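PDB 2I9W: hypothetical protein from Psychrobacter arcticus, which is of unknown function but binds two zinc ions through four-cysteine sites, one in a SEC-C motif, alongside an NTF2-like (cystatin-like) domain. Local coordinates for residues T75-Q80 with P167-S172. Residues are numbered along the deposited sequence; the frame is centred on the assembly and turned at random.
Sequences TTLPAQ and PCICGS. With ZN (zinc ion), chain C.
L77, just before the short helix 78-81 of the NTF2-like domain, and A79 within it pack against I169 and C170 of the C-terminal SEC-C motif, an example of a small zinc site docked on a larger fold through a few apolar groups. The two methyls of L77 divide the work: CD2 lies 3.5 Å from CD1 of I169, their side chains crossing at about a right angle, while CD1 rests on CB of C170 at 3.9 Å. CG of L77 stands anti to its own nitrogen (chi1 -171°), which carries the fork out to the zinc loop; L77 and C170 both also touch V139 of strand 128-142. With an alanine here, both methyls would be gone, and a gap would probably open beside CD1 of I169 and CB of the zinc ligand C170. Beside this pair, CB of A79 meets CB of I169 at 3.9 Å.

The polar link is indirect: one water accepts from N of A79 and donates to O of I169, at 3.0 and 2.9 Å respectively.

Metal bonds, with a type I turn from C168 to G171, shape the loop itself. C168 and C170 share the zinc with C179 and C180, and N of C170 makes a weak, nearly straight bond (179°) to SG of C168. From the third position of the turn, SG of C170 binds zinc at 2.4 Å and weakly accepts the N-H of S172.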
loop_
_atom_site.group_PDB
_atom_site.type_symbol
_atom_site.label_atom_id
_atom_site.label_comp_id
_atom_site.label_asym_id
_atom_site.label_seq_id
_atom_site.Cartn_x
_atom_site.Cartn_y
_atom_site.Cartn_z
ATOM N N THR A 75 6.803 -2.262 -2.581
ATOM C CA THR A 75 6.059 -1.019 -2.673
ATOM C C THR A 75 6.247 -0.150 -1.414
ATOM O O THR A 75 5.530 0.851 -1.269
ATOM C CB THR A 75 4.537 -1.234 -2.935
ATOM O OG1 THR A 75 3.958 -2.058 -1.919
ATOM C CG2 THR A 75 4.310 -1.884 -4.337
ATOM N N THR A 76 7.148 -0.545 -0.509
ATOM C CA THR A 76 7.554 0.302 0.610
ATOM C C THR A 76 8.726 1.177 0.186
ATOM O O THR A 76 9.554 0.746 -0.634
ATOM C CB THR A 76 7.931 -0.558 1.811
ATOM O OG1 THR A 76 6.827 -1.379 2.137
ATOM C CG2 THR A 76 8.264 0.290 3.065
ATOM N N LEU A 77 8.772 2.390 0.718
ATOM C CA LEU A 77 9.891 3.317 0.490
ATOM C C LEU A 77 11.188 2.544 0.435
ATOM O O LEU A 77 11.476 1.796 1.372
ATOM C CB LEU A 77 9.977 4.360 1.619
ATOM C CG LEU A 77 10.994 5.473 1.295
ATOM C CD1 LEU A 77 10.427 6.409 0.224
ATOM C CD2 LEU A 77 11.363 6.251 2.544
ATOM N N PRO A 78 11.954 2.659 -0.681
ATOM C CA PRO A 78 13.164 1.815 -0.833
ATOM C C PRO A 78 14.152 1.837 0.383
ATOM O O PRO A 78 14.663 0.799 0.766
ATOM C CB PRO A 78 13.793 2.344 -2.130
ATOM C CG PRO A 78 12.618 2.890 -2.923
ATOM C CD PRO A 78 11.735 3.495 -1.879
ATOM N N ALA A 79 14.353 3.006 0.988
ATOM C CA ALA A 79 15.224 3.167 2.161
ATOM C C ALA A 79 14.787 2.388 3.388
ATOM O O ALA A 79 15.587 2.225 4.307
ATOM C CB ALA A 79 15.359 4.657 2.526
ATOM N N GLN A 80 13.526 1.948 3.420
ATOM C CA GLN A 80 12.977 1.189 4.553
ATOM C C GLN A 80 12.929 -0.307 4.304
ATOM O O GLN A 80 12.651 -1.076 5.216
ATOM C CB GLN A 80 11.550 1.662 4.865
ATOM C CG GLN A 80 11.458 3.060 5.404
ATOM C CD GLN A 80 10.041 3.480 5.728
ATOM O OE1 GLN A 80 9.136 3.304 4.918
ATOM N NE2 GLN A 80 9.836 4.028 6.921
ATOM N N PRO A 167 19.337 15.251 4.014
ATOM C CA PRO A 167 18.402 14.987 2.938
ATOM C C PRO A 167 17.447 13.814 3.209
ATOM O O PRO A 167 17.825 12.795 3.809
ATOM C CB PRO A 167 19.323 14.667 1.741
ATOM C CG PRO A 167 20.574 15.353 2.043
ATOM C CD PRO A 167 20.721 15.210 3.531
ATOM N N CYS A 168 16.237 13.956 2.713
ATOM C CA CYS A 168 15.202 13.008 3.020
ATOM C C CYS A 168 15.562 11.630 2.471
ATOM O O CYS A 168 16.183 11.507 1.405
ATOM C CB CYS A 168 13.860 13.444 2.442
ATOM S SG CYS A 168 12.547 12.512 3.138
ATOM N N ILE A 169 15.157 10.607 3.222
ATOM C CA ILE A 169 15.318 9.219 2.855
ATOM C C ILE A 169 14.615 8.840 1.550
ATOM O O ILE A 169 14.958 7.821 0.985
ATOM C CB ILE A 169 14.871 8.253 3.984
ATOM C CG1 ILE A 169 13.401 8.487 4.407
ATOM C CG2 ILE A 169 15.814 8.426 5.163
ATOM C CD1 ILE A 169 12.862 7.494 5.476
ATOM N N CYS A 170 13.657 9.641 1.096
ATOM C CA CYS A 170 13.009 9.393 -0.212
ATOM C C CYS A 170 13.839 9.828 -1.386
ATOM O O CYS A 170 13.543 9.462 -2.522
ATOM C CB CYS A 170 11.645 10.069 -0.319
ATOM S SG CYS A 170 11.666 11.804 -0.579
ATOM N N GLY A 171 14.863 10.640 -1.133
ATOM C CA GLY A 171 15.757 11.096 -2.211
ATOM C C GLY A 171 15.338 12.406 -2.871
ATOM O O GLY A 171 15.926 12.826 -3.863
ATOM N N SER A 172 14.363 13.085 -2.286
ATOM C CA SER A 172 13.889 14.387 -2.812
ATOM C C SER A 172 14.907 15.516 -2.833
ATOM O O SER A 172 14.730 16.501 -3.582
ATOM C CB SER A 172 12.701 14.885 -1.967
ATOM O OG SER A 172 13.111 15.241 -0.648
HETATM ZN ZN ZN C . 10.882 12.575 1.519
HETATM O O HOH W 1 14.116 5.575 -0.566
#